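Beta-lactamase OXA-2 (Salmonella typhimurium, PDB 1K38) hydrolyses beta-lactam antibiotics, oxacillin among them, as a class D serine beta-lactamase and so confers antibiotic resistance. Local coordinates at residues Gly65-Asp69 with Glu70-Phe74. Numbering follows the deposited sequence.
Sequences GAVRD and EFQIF
Asp69 turns its carboxylate onto the backbone of Phe71 and Gln72, an Asx turn at the head of a type I beta turn running from Asp69 to Gln72. Chi1 of 55° sets CG between the backbone N and the carbonyl carbon, which brings OD1 2.8 Å from Phe71 N; the amide approaches from well above the carboxylate plane. Gln72 N adds a weak bond to the same oxygen. Having reversed at this turn, the loop that follows helix 56-64 is tied together by Gln72, whose extended side chain reaches back across it: OE1 accepts from Arg68 N at 2.7 Å, nearly straight, with N-H...O at 169°. The tight, inner side also holds an apolar contact. Val67 CG2 meets the edge of the Phe74 ring in its plane, 3.7 Å from CZ, and Phe107 of helix 101-111 packs on both residues. On the solvent side, the exposed Arg68 stacks its guanidinium on the Gln72 amide, offset toward the rim, planes 14° apart, and water joins Ala66 O to Gln72 NE2. The turn also faces the second subunit, whose Arg170 forms a salt bridge with Glu70 and whose Arg159 makes a cation-pi contact with Phe71. A second water closes the turn, donating to Asp69 O at 2.9 Å and to Gln72 O at 2.8 Å.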
loop_
_atom_site.group_PDB
_atom_site.type_symbol
_atom_site.label_atom_id
_atom_site.label_comp_id
_atom_site.label_asym_id
_atom_site.label_seq_id
_atom_site.Cartn_x
_atom_site.Cartn_y
_atom_site.Cartn_z
ATOM N N GLY A 65 6.858 21.234 -1.475
ATOM C CA GLY A 65 7.777 20.952 -2.562
ATOM C C GLY A 65 9.182 20.639 -2.088
ATOM O O GLY A 65 10.129 20.704 -2.873
ATOM N N ALA A 66 9.325 20.308 -0.804
ATOM C CA ALA A 66 10.628 19.963 -0.242
ATOM C C ALA A 66 11.043 18.603 -0.787
ATOM O O ALA A 66 12.225 18.274 -0.831
ATOM C CB ALA A 66 10.559 19.927 1.284
ATOM N N VAL A 67 10.049 17.811 -1.183
ATOM C CA VAL A 67 10.285 16.503 -1.777
ATOM C C VAL A 67 9.253 16.355 -2.892
ATOM O O VAL A 67 8.077 16.676 -2.711
ATOM C CB VAL A 67 10.147 15.353 -0.741
ATOM C CG1 VAL A 67 8.785 15.405 -0.055
ATOM C CG2 VAL A 67 10.356 14.013 -1.432
ATOM N N ARG A 68 9.706 15.884 -4.050
ATOM C CA ARG A 68 8.842 15.731 -5.219
ATOM C C ARG A 68 7.948 14.497 -5.201
ATOM O O ARG A 68 6.740 14.591 -5.416
ATOM C CB ARG A 68 9.689 15.692 -6.495
ATOM C CG ARG A 68 10.574 16.909 -6.718
ATOM C CD ARG A 68 11.292 16.809 -8.064
ATOM N NE ARG A 68 12.243 15.699 -8.111
ATOM C CZ ARG A 68 13.468 15.739 -7.596
ATOM N NH1 ARG A 68 13.901 16.836 -6.992
ATOM N NH2 ARG A 68 14.259 14.678 -7.681
ATOM N N ASP A 69 8.551 13.340 -4.964
ATOM C CA ASP A 69 7.801 12.092 -4.941
ATOM C C ASP A 69 8.612 10.987 -4.277
ATOM O O ASP A 69 9.641 11.246 -3.655
ATOM C CB ASP A 69 7.424 11.663 -6.364
ATOM C CG ASP A 69 8.626 11.563 -7.285
ATOM O OD1 ASP A 69 9.754 11.360 -6.786
ATOM O OD2 ASP A 69 8.436 11.675 -8.519
ATOM N N GLU A 70 8.145 9.754 -4.434
ATOM C CA GLU A 70 8.795 8.597 -3.835
ATOM C C GLU A 70 10.089 8.177 -4.531
ATOM O O GLU A 70 10.766 7.252 -4.083
ATOM C CB GLU A 70 7.820 7.406 -3.805
ATOM C CG GLU A 70 7.487 6.809 -5.173
ATOM C CD GLU A 70 6.283 7.456 -5.841
ATOM O OE1 GLU A 70 6.186 8.704 -5.850
ATOM O OE2 GLU A 70 5.432 6.705 -6.371
ATOM N N PHE A 71 10.447 8.861 -5.613
ATOM C CA PHE A 71 11.658 8.512 -6.346
ATOM C C PHE A 71 12.837 9.438 -6.097
ATOM O O PHE A 71 13.971 9.117 -6.469
ATOM C CB PHE A 71 11.351 8.439 -7.842
ATOM C CG PHE A 71 10.366 7.367 -8.194
ATOM C CD1 PHE A 71 10.701 6.027 -8.031
ATOM C CD2 PHE A 71 9.089 7.691 -8.639
ATOM C CE1 PHE A 71 9.778 5.019 -8.304
ATOM C CE2 PHE A 71 8.157 6.694 -8.916
ATOM C CZ PHE A 71 8.500 5.353 -8.747
ATOM N N GLN A 72 12.585 10.578 -5.459
ATOM C CA GLN A 72 13.666 11.517 -5.179
ATOM C C GLN A 72 14.624 10.919 -4.156
ATOM O O GLN A 72 14.201 10.346 -3.150
ATOM C CB GLN A 72 13.113 12.843 -4.657
ATOM C CG GLN A 72 14.190 13.910 -4.492
ATOM C CD GLN A 72 13.629 15.265 -4.119
ATOM O OE1 GLN A 72 12.424 15.498 -4.205
ATOM N NE2 GLN A 72 14.507 16.175 -3.717
ATOM N N ILE A 73 15.919 11.050 -4.417
ATOM C CA ILE A 73 16.925 10.506 -3.520
ATOM C C ILE A 73 17.652 11.617 -2.772
ATOM O O ILE A 73 18.026 12.635 -3.357
ATOM C CB ILE A 73 17.965 9.668 -4.298
ATOM C CG1 ILE A 73 17.283 8.454 -4.938
ATOM C CG2 ILE A 73 19.088 9.231 -3.369
ATOM C CD1 ILE A 73 18.216 7.595 -5.763
ATOM N N PHE A 74 17.828 11.419 -1.472
ATOM C CA PHE A 74 18.534 12.387 -0.644
ATOM C C PHE A 74 19.865 11.750 -0.268
ATOM O O PHE A 74 19.909 10.627 0.225
ATOM C CB PHE A 74 17.694 12.734 0.584
ATOM C CG PHE A 74 16.358 13.319 0.233
ATOM C CD1 PHE A 74 15.268 12.493 -0.022
ATOM C CD2 PHE A 74 16.208 14.693 0.070
ATOM C CE1 PHE A 74 14.049 13.025 -0.439
ATOM C CE2 PHE A 74 14.991 15.238 -0.348
ATOM C CZ PHE A 74 13.910 14.400 -0.604
HETATM O O HOH W 1 13.528 19.065 -3.343
HETATM O O HOH W 2 11.672 9.944 -2.134
#